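Local coordinates for enoyl-CoA hydratase/isomerase family protein (PDB 3OT6) that is of undetermined substrate but probably catalyses a reaction of an acyl-CoA thioester, as many members of the enoyl-CoA hydratase/isomerase family do, at residues 94-99 with 200-205; 10-15 with 47-52; 128-133 with 157-162. All blocks are in the same frame, centred on the assembly; numbering follows the deposited sequence.

Contact 1 of 3, residues 94-99 with 200-205; sequences PFPIIV and INMNAH
One face of the His205 imidazole is met by Pro96 CG, offset toward the rim near NE2, 3.7 Å from the ring centroid in a CH-pi contact. At the ring's edge, and in its plane, Pro94 O lies 3.8 Å from His205 CD2. The phenyl ring of Phe95 is met at its edge, where Met202 CG comes within 3.9 Å of Phe95 CD1. Met202 is a selenomethionine whose SE also stays by this edge, 5.4 Å from the ring centroid and 77° off the normal, a Met-aromatic contact. Its chain bends at chi2 and chi3, which turns SE against Pro96 CD at 3.7 Å. In the crotonase-like fold the contact joins the approach to sheet strand 97-100 to the first turn of the long C-terminal helix 202-230. Asn201 is the N-cap of that helix, its OD1 accepting from Ala204 N over 2.8 Å in a nearly straight bond (174°). A water donates to Pro94 O and, more weakly, to Met202 O. Further along the helix, Lys209 makes weak hydrogen bonds to both Phe95 O and His205 NE2.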
ATOM      1  N   PRO A  94       2.787 -11.214   9.232  1.00 21.08           N
ATOM      2  CA  PRO A  94       3.785 -11.751  10.170  1.00 21.37           C
ATOM      3  C   PRO A  94       5.260 -11.564   9.791  1.00 21.74           C
ATOM      4  O   PRO A  94       6.135 -11.720  10.649  1.00 21.46           O
ATOM      5  CB  PRO A  94       3.383 -13.213  10.339  1.00 22.03           C
ATOM      6  CG  PRO A  94       2.557 -13.567   9.150  1.00 22.99           C
ATOM      7  CD  PRO A  94       1.921 -12.245   8.654  1.00 22.22           C
ATOM      8  N   PHE A  95       5.532 -11.153   8.558  1.00 21.28           N
ATOM      9  CA  PHE A  95       6.901 -10.879   8.100  1.00 21.94           C
ATOM     10  C   PHE A  95       6.921  -9.456   7.486  1.00 22.65           C
ATOM     11  O   PHE A  95       5.853  -8.906   7.153  1.00 23.63           O
ATOM     12  CB  PHE A  95       7.386 -11.956   7.074  1.00 21.52           C
ATOM     13  CG  PHE A  95       7.241 -13.323   7.581  1.00 21.44           C
ATOM     14  CD1 PHE A  95       8.277 -13.915   8.293  1.00 22.00           C
ATOM     15  CD2 PHE A  95       6.036 -14.009   7.438  1.00 22.54           C
ATOM     16  CE1 PHE A  95       8.125 -15.171   8.837  1.00 19.45           C
ATOM     17  CE2 PHE A  95       5.865 -15.260   7.991  1.00 22.65           C
ATOM     18  CZ  PHE A  95       6.910 -15.834   8.714  1.00 23.34           C
ATOM     19  N   PRO A  96       8.122  -8.868   7.341  1.00 21.99           N
ATOM     20  CA  PRO A  96       8.237  -7.509   6.896  1.00 22.06           C
ATOM     21  C   PRO A  96       7.680  -7.326   5.478  1.00 22.94           C
ATOM     22  O   PRO A  96       7.919  -8.171   4.617  1.00 25.45           O
ATOM     23  CB  PRO A  96       9.765  -7.270   6.940  1.00 20.93           C
ATOM     24  CG  PRO A  96      10.245  -8.190   8.101  1.00 20.56           C
ATOM     25  CD  PRO A  96       9.436  -9.417   7.760  1.00 22.62           C
ATOM     26  N   ILE A  97       6.920  -6.255   5.248  1.00 22.93           N
ATOM     27  CA  ILE A  97       6.518  -5.863   3.910  1.00 22.26           C
ATOM     28  C   ILE A  97       7.235  -4.579   3.439  1.00 22.17           C
ATOM     29  O   ILE A  97       7.177  -3.506   4.103  1.00 22.96           O
ATOM     30  CB  ILE A  97       5.007  -5.739   3.790  1.00 22.59           C
ATOM     31  CG1 ILE A  97       4.343  -7.062   4.184  1.00 21.51           C
ATOM     32  CG2 ILE A  97       4.606  -5.417   2.319  1.00 22.17           C
ATOM     33  CD1 ILE A  97       2.820  -7.031   4.108  1.00 19.65           C
ATOM     34  N   ILE A  98       7.950  -4.720   2.314  1.00 21.26           N
ATOM     35  CA  ILE A  98       8.600  -3.621   1.621  1.00 19.91           C
ATOM     36  C   ILE A  98       7.714  -3.250   0.459  1.00 20.54           C
ATOM     37  O   ILE A  98       7.185  -4.120  -0.265  1.00 20.89           O
ATOM     38  CB  ILE A  98       9.987  -4.021   1.102  1.00 19.64           C
ATOM     39  CG1 ILE A  98      10.849  -4.554   2.242  1.00 18.22           C
ATOM     40  CG2 ILE A  98      10.717  -2.846   0.475  1.00 17.52           C
ATOM     41  CD1 ILE A  98      12.267  -5.162   1.763  1.00 16.55           C
ATOM     42  N   VAL A  99       7.478  -1.964   0.299  1.00 21.17           N
ATOM     43  CA  VAL A  99       6.795  -1.512  -0.915  1.00 21.09           C
ATOM     44  C   VAL A  99       7.838  -0.752  -1.687  1.00 21.84           C
ATOM     45  O   VAL A  99       8.486   0.195  -1.145  1.00 21.92           O
ATOM     46  CB  VAL A  99       5.526  -0.637  -0.636  1.00 20.98           C
ATOM     47  CG1 VAL A  99       4.933  -0.101  -1.971  1.00 18.33           C
ATOM     48  CG2 VAL A  99       4.509  -1.472   0.105  1.00 18.23           C
ATOM     49  N   ILE A 200      16.811  -9.759  11.562  1.00 33.83           N
ATOM     50  CA  ILE A 200      15.997  -9.638  12.769  1.00 32.89           C
ATOM     51  C   ILE A 200      15.222 -10.904  13.086  1.00 32.42           C
ATOM     52  O   ILE A 200      15.003 -11.771  12.240  1.00 33.61           O
ATOM     53  CB  ILE A 200      15.025  -8.383  12.734  1.00 32.79           C
ATOM     54  CG1 ILE A 200      13.841  -8.632  11.786  1.00 32.52           C
ATOM     55  CG2 ILE A 200      15.801  -7.129  12.378  1.00 31.18           C
ATOM     56  CD1 ILE A 200      12.873  -7.507  11.635  1.00 27.89           C
ATOM     57  N   ASN A 201      14.762 -10.987  14.309  1.00 30.78           N
ATOM     58  CA  ASN A 201      14.070 -12.146  14.725  1.00 29.61           C
ATOM     59  C   ASN A 201      12.580 -12.029  14.349  1.00 29.49           C
ATOM     60  O   ASN A 201      11.869 -11.115  14.781  1.00 27.93           O
ATOM     61  CB  ASN A 201      14.321 -12.339  16.238  1.00 29.70           C
ATOM     62  CG  ASN A 201      13.558 -13.499  16.789  1.00 28.80           C
ATOM     63  OD1 ASN A 201      12.368 -13.395  17.097  1.00 30.53           O
ATOM     64  ND2 ASN A 201      14.196 -14.638  16.822  1.00 27.30           N
HETATM   65  N   MSE A 202      12.121 -12.964  13.524  1.00 30.35           N
HETATM   66  CA  MSE A 202      10.842 -12.872  12.848  1.00 30.54           C
HETATM   67  C   MSE A 202       9.731 -12.956  13.876  1.00 30.78           C
HETATM   68  O   MSE A 202       8.676 -12.292  13.764  1.00 30.71           O
HETATM   69  CB  MSE A 202      10.712 -14.001  11.808  1.00 30.67           C
HETATM   70  CG  MSE A 202      11.526 -13.725  10.504  1.00 33.59           C
HETATM   71 SE   MSE A 202      11.342 -11.825   9.852  1.00 36.54          SE
HETATM   72  CE  MSE A 202      13.131 -11.513   9.149  1.00 34.19           C
ATOM     73  N   ASN A 203       9.949 -13.791  14.885  1.00 29.68           N
ATOM     74  CA  ASN A 203       8.917 -13.964  15.899  1.00 28.85           C
ATOM     75  C   ASN A 203       8.749 -12.695  16.740  1.00 27.17           C
ATOM     76  O   ASN A 203       7.638 -12.214  16.915  1.00 27.49           O
ATOM     77  CB  ASN A 203       9.223 -15.146  16.799  1.00 29.58           C
ATOM     78  CG  ASN A 203       8.211 -15.271  17.895  1.00 33.46           C
ATOM     79  OD1 ASN A 203       7.104 -15.749  17.645  1.00 39.27           O
ATOM     80  ND2 ASN A 203       8.562 -14.805  19.128  1.00 33.22           N
ATOM     81  N   ALA A 204       9.859 -12.141  17.225  1.00 23.70           N
ATOM     82  CA  ALA A 204       9.840 -10.844  17.871  1.00 22.32           C
ATOM     83  C   ALA A 204       9.279  -9.723  16.963  1.00 22.03           C
ATOM     84  O   ALA A 204       8.586  -8.833  17.449  1.00 21.82           O
ATOM     85  CB  ALA A 204      11.250 -10.470  18.431  1.00 21.30           C
ATOM     86  N   HIS A 205       9.561  -9.772  15.656  1.00 21.72           N
ATOM     87  CA  HIS A 205       9.006  -8.825  14.710  1.00 21.14           C
ATOM     88  C   HIS A 205       7.473  -8.914  14.680  1.00 22.30           C
ATOM     89  O   HIS A 205       6.802  -7.872  14.817  1.00 24.07           O
ATOM     90  CB  HIS A 205       9.585  -9.103  13.354  1.00 20.80           C
ATOM     91  CG  HIS A 205       9.027  -8.262  12.268  1.00 20.91           C
ATOM     92  ND1 HIS A 205       9.462  -6.966  12.029  1.00 22.09           N
ATOM     93  CD2 HIS A 205       8.117  -8.546  11.303  1.00 18.71           C
ATOM     94  CE1 HIS A 205       8.830  -6.490  10.968  1.00 19.38           C
ATOM     95  NE2 HIS A 205       8.015  -7.426  10.506  1.00 17.16           N
TER
HETATM   96  O   HOH W   1       7.245 -13.946  12.098  1.00 21.74           O

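Contact 2 of 3, residues 10-15 with 47-52; sequences YHLDDG and DRAIVI
Tyr10 OH donates to Asp47 OD2 across 2.7 Å. With CG opposite the backbone N (chi1 -177°), the ring is carried across so that its hydroxyl end reaches the 47-52 segment, where the aspartate comes from the opposite direction. The ring and carboxylate planes stand 49° apart, and the hydroxyl reaches OD2 on its anti side, somewhat out of the carboxylate plane. The same oxygen also accepts from Gln43 NE2 of helix 31-46, so two donors grip OD2, which would probably help to fix the rotation of the carboxylate. Leu12 lies obliquely across Asp47, its CD2 branch 3.4 Å from OD2, while its other branch, CD1, packs on Ala49 CB at 3.9 Å. A second polar link is made by the backbones: Ile50 N donates to Gly15 O at 3.0 Å, a bent bond with an angle of 133° at the hydrogen. Gly15 O also approaches Ala49 CA to 3.6 Å. Asp14 and Gly15 both have positive phi and form the two-residue, type I'-like turn of the hairpin between strands 8-13 and 16-21. The Ile50-Gly15 bond thus stands at the start of the parallel pairing of strands 16-21 and 50-54, which continues with Ala17 bonded to both Ile50 and Ile52. Those two strands are linked through helix 31-46 in a beta-alpha-beta crossover. Arg48, also at positive phi, is the C-prime residue of a Schellman motif: the amide hydrogens of Arg48 and Ala49 are taken by carbonyls of the helix's last turn before the chain enters the sheet. Asp14 OD2 forms a salt bridge with Lys198 NZ outside the two segments, and a methylpentanediol molecule, probably from the crystallisation liquor, lies near Tyr10.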
ATOM      1  N   TYR A  10       3.700 -13.863  -8.323  1.00 30.22           N
ATOM      2  CA  TYR A  10       4.469 -14.182  -7.130  1.00 30.52           C
ATOM      3  C   TYR A  10       5.801 -14.815  -7.491  1.00 31.00           C
ATOM      4  O   TYR A  10       5.865 -15.872  -8.058  1.00 29.76           O
ATOM      5  CB  TYR A  10       3.654 -15.124  -6.263  1.00 30.77           C
ATOM      6  CG  TYR A  10       4.283 -15.513  -4.946  1.00 32.13           C
ATOM      7  CD1 TYR A  10       3.980 -14.815  -3.774  1.00 33.55           C
ATOM      8  CD2 TYR A  10       5.142 -16.617  -4.854  1.00 34.56           C
ATOM      9  CE1 TYR A  10       4.550 -15.171  -2.556  1.00 36.52           C
ATOM     10  CE2 TYR A  10       5.711 -16.978  -3.634  1.00 36.36           C
ATOM     11  CZ  TYR A  10       5.416 -16.246  -2.501  1.00 37.28           C
ATOM     12  OH  TYR A  10       5.956 -16.595  -1.305  1.00 40.15           O
ATOM     13  N   HIS A  11       6.895 -14.220  -7.113  1.00 32.92           N
ATOM     14  CA  HIS A  11       8.122 -14.968  -7.291  1.00 35.36           C
ATOM     15  C   HIS A  11       8.959 -15.000  -6.008  1.00 33.65           C
ATOM     16  O   HIS A  11       9.242 -13.980  -5.461  1.00 33.34           O
ATOM     17  CB  HIS A  11       8.886 -14.478  -8.546  1.00 36.87           C
ATOM     18  CG  HIS A  11      10.370 -14.335  -8.339  1.00 46.88           C
ATOM     19  ND1 HIS A  11      11.280 -15.308  -8.724  1.00 52.96           N
ATOM     20  CD2 HIS A  11      11.105 -13.330  -7.772  1.00 53.93           C
ATOM     21  CE1 HIS A  11      12.506 -14.906  -8.399  1.00 58.77           C
ATOM     22  NE2 HIS A  11      12.428 -13.709  -7.823  1.00 56.90           N
ATOM     23  N   LEU A  12       9.364 -16.188  -5.552  1.00 33.50           N
ATOM     24  CA  LEU A  12      10.239 -16.339  -4.353  1.00 32.19           C
ATOM     25  C   LEU A  12      11.736 -16.586  -4.716  1.00 33.07           C
ATOM     26  O   LEU A  12      12.076 -17.448  -5.516  1.00 34.06           O
ATOM     27  CB  LEU A  12       9.668 -17.428  -3.452  1.00 30.17           C
ATOM     28  CG  LEU A  12      10.487 -17.941  -2.265  1.00 28.54           C
ATOM     29  CD1 LEU A  12      10.590 -16.901  -1.196  1.00 22.09           C
ATOM     30  CD2 LEU A  12       9.910 -19.296  -1.727  1.00 21.82           C
ATOM     31  N   ASP A  13      12.636 -15.790  -4.183  1.00 33.60           N
ATOM     32  CA  ASP A  13      14.008 -15.972  -4.468  1.00 34.99           C
ATOM     33  C   ASP A  13      14.744 -15.569  -3.229  1.00 34.59           C
ATOM     34  O   ASP A  13      14.594 -14.447  -2.790  1.00 34.52           O
ATOM     35  CB  ASP A  13      14.475 -15.104  -5.631  1.00 36.56           C
ATOM     36  CG  ASP A  13      15.836 -15.605  -6.213  1.00 45.81           C
ATOM     37  OD1 ASP A  13      15.839 -16.681  -6.913  1.00 54.18           O
ATOM     38  OD2 ASP A  13      16.904 -14.969  -5.947  1.00 49.66           O
ATOM     39  N   ASP A  14      15.528 -16.500  -2.662  1.00 34.80           N
ATOM     40  CA  ASP A  14      16.418 -16.233  -1.521  1.00 34.02           C
ATOM     41  C   ASP A  14      15.658 -15.574  -0.341  1.00 33.25           C
ATOM     42  O   ASP A  14      16.072 -14.533   0.170  1.00 33.12           O
ATOM     43  CB  ASP A  14      17.589 -15.377  -2.035  1.00 33.73           C
ATOM     44  CG  ASP A  14      18.653 -15.094  -0.971  1.00 37.65           C
ATOM     45  OD1 ASP A  14      18.928 -15.944  -0.073  1.00 37.55           O
ATOM     46  OD2 ASP A  14      19.268 -14.006  -1.069  1.00 42.01           O
ATOM     47  N   GLY A  15      14.525 -16.161   0.057  1.00 33.08           N
ATOM     48  CA  GLY A  15      13.693 -15.630   1.169  1.00 32.41           C
ATOM     49  C   GLY A  15      13.015 -14.257   1.003  1.00 31.94           C
ATOM     50  O   GLY A  15      12.537 -13.674   1.979  1.00 32.07           O
ATOM     51  N   ASP A  47       5.709 -19.322   2.832  1.00 29.21           N
ATOM     52  CA  ASP A  47       7.169 -19.336   2.589  1.00 28.31           C
ATOM     53  C   ASP A  47       7.950 -18.495   3.576  1.00 28.25           C
ATOM     54  O   ASP A  47       9.148 -18.313   3.415  1.00 28.09           O
ATOM     55  CB  ASP A  47       7.540 -18.849   1.182  1.00 27.52           C
ATOM     56  CG  ASP A  47       6.934 -19.708   0.095  1.00 29.72           C
ATOM     57  OD1 ASP A  47       6.754 -20.932   0.309  1.00 28.66           O
ATOM     58  OD2 ASP A  47       6.612 -19.168  -0.983  1.00 31.63           O
ATOM     59  N   ARG A  48       7.280 -17.985   4.606  1.00 27.82           N
ATOM     60  CA  ARG A  48       7.931 -17.149   5.638  1.00 26.85           C
ATOM     61  C   ARG A  48       8.817 -16.070   5.071  1.00 25.69           C
ATOM     62  O   ARG A  48       9.861 -15.772   5.654  1.00 25.80           O
ATOM     63  CB  ARG A  48       8.742 -17.963   6.634  1.00 26.95           C
ATOM     64  CG  ARG A  48       8.110 -19.295   7.005  1.00 29.52           C
ATOM     65  CD  ARG A  48       8.925 -19.896   8.150  1.00 32.65           C
ATOM     66  NE  ARG A  48       8.125 -19.772   9.350  1.00 38.44           N
ATOM     67  CZ  ARG A  48       8.428 -19.017  10.396  1.00 38.27           C
ATOM     68  NH1 ARG A  48       9.567 -18.326  10.481  1.00 32.12           N
ATOM     69  NH2 ARG A  48       7.543 -18.971  11.372  1.00 41.96           N
ATOM     70  N   ALA A  49       8.382 -15.438   3.983  1.00 24.33           N
ATOM     71  CA  ALA A  49       9.304 -14.603   3.237  1.00 24.03           C
ATOM     72  C   ALA A  49       9.224 -13.107   3.615  1.00 23.40           C
ATOM     73  O   ALA A  49       8.147 -12.608   3.955  1.00 23.79           O
ATOM     74  CB  ALA A  49       9.052 -14.804   1.714  1.00 23.59           C
ATOM     75  N   ILE A  50      10.342 -12.403   3.534  1.00 21.67           N
ATOM     76  CA  ILE A  50      10.277 -10.987   3.413  1.00 22.97           C
ATOM     77  C   ILE A  50       9.528 -10.599   2.100  1.00 23.92           C
ATOM     78  O   ILE A  50       9.826 -11.148   1.020  1.00 24.82           O
ATOM     79  CB  ILE A  50      11.669 -10.380   3.486  1.00 22.90           C
ATOM     80  CG1 ILE A  50      12.186 -10.585   4.913  1.00 22.40           C
ATOM     81  CG2 ILE A  50      11.575  -8.853   3.221  1.00 20.62           C
ATOM     82  CD1 ILE A  50      13.681 -10.396   5.074  1.00 25.44           C
ATOM     83  N   VAL A  51       8.515  -9.727   2.194  1.00 23.06           N
ATOM     84  CA  VAL A  51       7.666  -9.432   1.016  1.00 20.93           C
ATOM     85  C   VAL A  51       8.106  -8.110   0.447  1.00 21.40           C
ATOM     86  O   VAL A  51       8.426  -7.183   1.202  1.00 20.30           O
ATOM     87  CB  VAL A  51       6.160  -9.321   1.371  1.00 21.85           C
ATOM     88  CG1 VAL A  51       5.380  -8.734   0.185  1.00 18.62           C
ATOM     89  CG2 VAL A  51       5.543 -10.731   1.792  1.00 18.41           C
ATOM     90  N   ILE A  52       8.235  -8.063  -0.883  1.00 21.51           N
ATOM     91  CA  ILE A  52       8.432  -6.806  -1.667  1.00 21.10           C
ATOM     92  C   ILE A  52       7.214  -6.628  -2.614  1.00 20.66           C
ATOM     93  O   ILE A  52       7.037  -7.429  -3.512  1.00 20.41           O
ATOM     94  CB  ILE A  52       9.657  -6.850  -2.556  1.00 20.12           C
ATOM     95  CG1 ILE A  52      10.924  -6.880  -1.753  1.00 18.98           C
ATOM     96  CG2 ILE A  52       9.762  -5.544  -3.361  1.00 22.94           C
ATOM     97  CD1 ILE A  52      12.226  -6.830  -2.681  1.00 14.89           C
TER

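Contact 3 of 3, residues 128-133 with 157-162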
ATOM      1  N   ILE A 128       3.081  11.257  -6.017  1.00 21.42           N
ATOM      2  CA  ILE A 128       2.607  10.378  -4.987  1.00 19.65           C
ATOM      3  C   ILE A 128       1.680  11.173  -4.088  1.00 20.11           C
ATOM      4  O   ILE A 128       2.070  12.262  -3.578  1.00 20.48           O
ATOM      5  CB  ILE A 128       3.767   9.866  -4.173  1.00 20.10           C
ATOM      6  CG1 ILE A 128       4.671   8.965  -5.022  1.00 16.94           C
ATOM      7  CG2 ILE A 128       3.245   9.215  -2.916  1.00 19.62           C
ATOM      8  CD1 ILE A 128       5.977   8.745  -4.396  1.00 17.59           C
ATOM      9  N   GLY A 129       0.454  10.688  -3.882  1.00 19.07           N
ATOM     10  CA  GLY A 129      -0.419  11.413  -2.999  1.00 18.73           C
ATOM     11  C   GLY A 129      -1.821  10.910  -3.053  1.00 19.29           C
ATOM     12  O   GLY A 129      -2.083   9.942  -3.723  1.00 18.78           O
ATOM     13  N   LEU A 130      -2.718  11.639  -2.389  1.00 19.33           N
ATOM     14  CA  LEU A 130      -4.056  11.246  -2.150  1.00 20.38           C
ATOM     15  C   LEU A 130      -4.959  12.281  -2.829  1.00 22.42           C
ATOM     16  O   LEU A 130      -5.211  13.377  -2.292  1.00 21.40           O
ATOM     17  CB  LEU A 130      -4.314  11.212  -0.625  1.00 19.53           C
ATOM     18  CG  LEU A 130      -3.452  10.211   0.142  1.00 20.21           C
ATOM     19  CD1 LEU A 130      -3.761  10.291   1.658  1.00 17.91           C
ATOM     20  CD2 LEU A 130      -3.621   8.756  -0.399  1.00 16.93           C
ATOM     21  N   ASN A 131      -5.465  11.951  -4.015  1.00 24.40           N
ATOM     22  CA  ASN A 131      -6.093  13.012  -4.772  1.00 26.86           C
ATOM     23  C   ASN A 131      -7.583  13.015  -4.605  1.00 27.95           C
ATOM     24  O   ASN A 131      -8.277  13.729  -5.311  1.00 29.36           O
ATOM     25  CB  ASN A 131      -5.679  12.961  -6.236  1.00 27.02           C
ATOM     26  CG  ASN A 131      -6.195  11.731  -6.940  1.00 29.66           C
ATOM     27  OD1 ASN A 131      -6.603  10.751  -6.333  1.00 32.05           O
ATOM     28  ND2 ASN A 131      -6.177  11.781  -8.223  1.00 29.75           N
ATOM     29  N   GLU A 132      -8.088  12.228  -3.663  1.00 28.97           N
ATOM     30  CA  GLU A 132      -9.504  11.994  -3.661  1.00 29.38           C
ATOM     31  C   GLU A 132     -10.326  13.271  -3.494  1.00 28.84           C
ATOM     32  O   GLU A 132     -11.423  13.387  -4.071  1.00 29.20           O
ATOM     33  CB  GLU A 132      -9.993  10.780  -2.785  1.00 30.06           C
ATOM     34  CG  GLU A 132      -9.158  10.194  -1.700  1.00 31.44           C
ATOM     35  CD  GLU A 132      -7.920   9.375  -2.141  1.00 33.49           C
ATOM     36  OE1 GLU A 132      -7.910   8.138  -2.027  1.00 30.48           O
ATOM     37  OE2 GLU A 132      -6.911   9.978  -2.542  1.00 35.43           O
ATOM     38  N   VAL A 133      -9.796  14.225  -2.726  1.00 27.84           N
ATOM     39  CA  VAL A 133     -10.528  15.453  -2.439  1.00 26.04           C
ATOM     40  C   VAL A 133     -10.549  16.303  -3.718  1.00 26.92           C
ATOM     41  O   VAL A 133     -11.467  17.105  -3.932  1.00 26.60           O
ATOM     42  CB  VAL A 133      -9.998  16.238  -1.209  1.00 24.99           C
ATOM     43  CG1 VAL A 133     -10.322  17.788  -1.306  1.00 20.09           C
ATOM     44  CG2 VAL A 133     -10.614  15.688   0.015  1.00 22.40           C
ATOM     45  N   ASN A 157      -2.623  16.973   6.973  1.00 19.51           N
ATOM     46  CA  ASN A 157      -3.746  17.786   6.519  1.00 20.44           C
ATOM     47  C   ASN A 157      -3.497  18.198   5.015  1.00 21.57           C
ATOM     48  O   ASN A 157      -4.427  18.313   4.220  1.00 22.00           O
ATOM     49  CB  ASN A 157      -3.910  18.999   7.407  1.00 20.71           C
ATOM     50  CG  ASN A 157      -2.787  20.023   7.192  1.00 23.91           C
ATOM     51  OD1 ASN A 157      -2.987  21.046   6.521  1.00 25.24           O
ATOM     52  ND2 ASN A 157      -1.589  19.692   7.635  1.00 22.51           N
ATOM     53  N   ARG A 158      -2.253  18.372   4.592  1.00 22.23           N
ATOM     54  CA  ARG A 158      -2.063  18.843   3.228  1.00 22.51           C
ATOM     55  C   ARG A 158      -2.348  17.701   2.286  1.00 23.67           C
ATOM     56  O   ARG A 158      -2.966  17.857   1.223  1.00 25.52           O
ATOM     57  CB  ARG A 158      -0.682  19.425   3.033  1.00 20.68           C
ATOM     58  CG  ARG A 158      -0.574  20.858   3.586  1.00 22.42           C
ATOM     59  CD  ARG A 158       0.885  21.254   3.946  1.00 22.77           C
ATOM     60  NE  ARG A 158       1.720  20.816   2.862  1.00 23.58           N
ATOM     61  CZ  ARG A 158       2.912  20.260   3.001  1.00 24.97           C
ATOM     62  NH1 ARG A 158       3.467  20.106   4.190  1.00 20.98           N
ATOM     63  NH2 ARG A 158       3.548  19.873   1.916  1.00 24.77           N
ATOM     64  N   SER A 159      -1.949  16.515   2.676  1.00 23.68           N
ATOM     65  CA  SER A 159      -2.176  15.386   1.788  1.00 23.86           C
ATOM     66  C   SER A 159      -3.677  15.011   1.677  1.00 23.46           C
ATOM     67  O   SER A 159      -4.203  14.816   0.603  1.00 23.78           O
ATOM     68  CB  SER A 159      -1.351  14.190   2.270  1.00 23.80           C
ATOM     69  OG  SER A 159      -1.665  13.035   1.493  1.00 26.04           O
ATOM     70  N   VAL A 160      -4.332  14.886   2.820  1.00 23.54           N
ATOM     71  CA  VAL A 160      -5.652  14.326   2.902  1.00 23.61           C
ATOM     72  C   VAL A 160      -6.711  15.402   2.650  1.00 23.54           C
ATOM     73  O   VAL A 160      -7.662  15.174   1.922  1.00 23.41           O
ATOM     74  CB  VAL A 160      -5.869  13.688   4.317  1.00 24.26           C
ATOM     75  CG1 VAL A 160      -7.327  13.420   4.580  1.00 21.53           C
ATOM     76  CG2 VAL A 160      -5.001  12.427   4.511  1.00 23.16           C
ATOM     77  N   ILE A 161      -6.549  16.566   3.287  1.00 23.12           N
ATOM     78  CA  ILE A 161      -7.562  17.606   3.227  1.00 21.60           C
ATOM     79  C   ILE A 161      -7.374  18.504   1.976  1.00 22.24           C
ATOM     80  O   ILE A 161      -8.362  19.013   1.424  1.00 21.42           O
ATOM     81  CB  ILE A 161      -7.540  18.420   4.493  1.00 20.81           C
ATOM     82  CG1 ILE A 161      -8.108  17.597   5.630  1.00 20.23           C
ATOM     83  CG2 ILE A 161      -8.390  19.656   4.355  1.00 21.66           C
ATOM     84  CD1 ILE A 161      -7.695  18.087   6.974  1.00 17.74           C
ATOM     85  N   ASN A 162      -6.124  18.726   1.558  1.00 21.79           N
ATOM     86  CA  ASN A 162      -5.889  19.623   0.447  1.00 22.32           C
ATOM     87  C   ASN A 162      -5.599  18.842  -0.815  1.00 23.79           C
ATOM     88  O   ASN A 162      -5.339  19.468  -1.886  1.00 24.07           O
ATOM     89  CB  ASN A 162      -4.686  20.527   0.701  1.00 22.06           C
ATOM     90  CG  ASN A 162      -4.823  21.350   1.954  1.00 23.33           C
ATOM     91  OD1 ASN A 162      -5.899  21.393   2.568  1.00 18.74           O
ATOM     92  ND2 ASN A 162      -3.731  22.059   2.333  1.00 21.98           N
TER
HETATM   93  O   HOH W   2      -2.326  13.817  -1.041  1.00 14.95           O
HETATM   94  O   HOH W   3      -7.469  13.916  -0.762  1.00 20.58           O
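Leu130 CG lies beside its backbone N (chi1 -62°) and Ser159 OG opposite its own (chi1 174°), and these two torsions bring Leu130 CD1 within 3.5 Å of Ser159 OG. The same methyl touches Val160 CG2 at 3.8 Å, the leucine and valine running side by side and pointing the same way. Val133 straddles two successive carbonyls, with CG2 3.6 Å from Val160 O and CG1 3.6 Å from Ile161 O. Two waters bridge polar atoms of the two segments. One molecule accepts from Leu130 N at 2.6 Å and is hydrogen-bonded to Ser159 OG at 2.7 Å. Another donates to Leu130 O at 2.8 Å and to Val160 O at 3.0 Å while accepting from Val133 N, and so ties both segments together with three bonds. Gly129, just before this bridge, bonds through its backbone to Ala105 and Ala107, and Ile128 to Phe166, which sets strand 128-129 between strands 103-106 and 165-166 of the smaller sheet. Leu130 leans on Ala110 and Phe111 of helix 108-113, and Ser159, on helix 153-160, packs against Phe166 and Phe176; the Arg158-Glu164 salt bridge holds that helix to the residues leading into strand 165-166.

How the contacts relate
From the N terminus, contact 2 closes first: it brings strand 8-13 and the turn after it to the entry of strand 50-54, closing a loop that holds strand 16-21 and helix 31-46. Contact 1 opens later, at 94-99, and closes a loop of 100 residues when the chain returns at 200-205. Contact 3 is nested wholly inside that loop and joins the chain just after strand 128-129 of the smaller sheet to the end region of helix 153-160. Contacts 1 and 2 adjoin, their centres 12 Å apart, because strands 50-54 and 97-100 are neighbours in the larger sheet; Val51 probably bonds with Pro96 and Ile98. Contact 3 lies across the chain's centre, about 29 Å from contact 1 between centres.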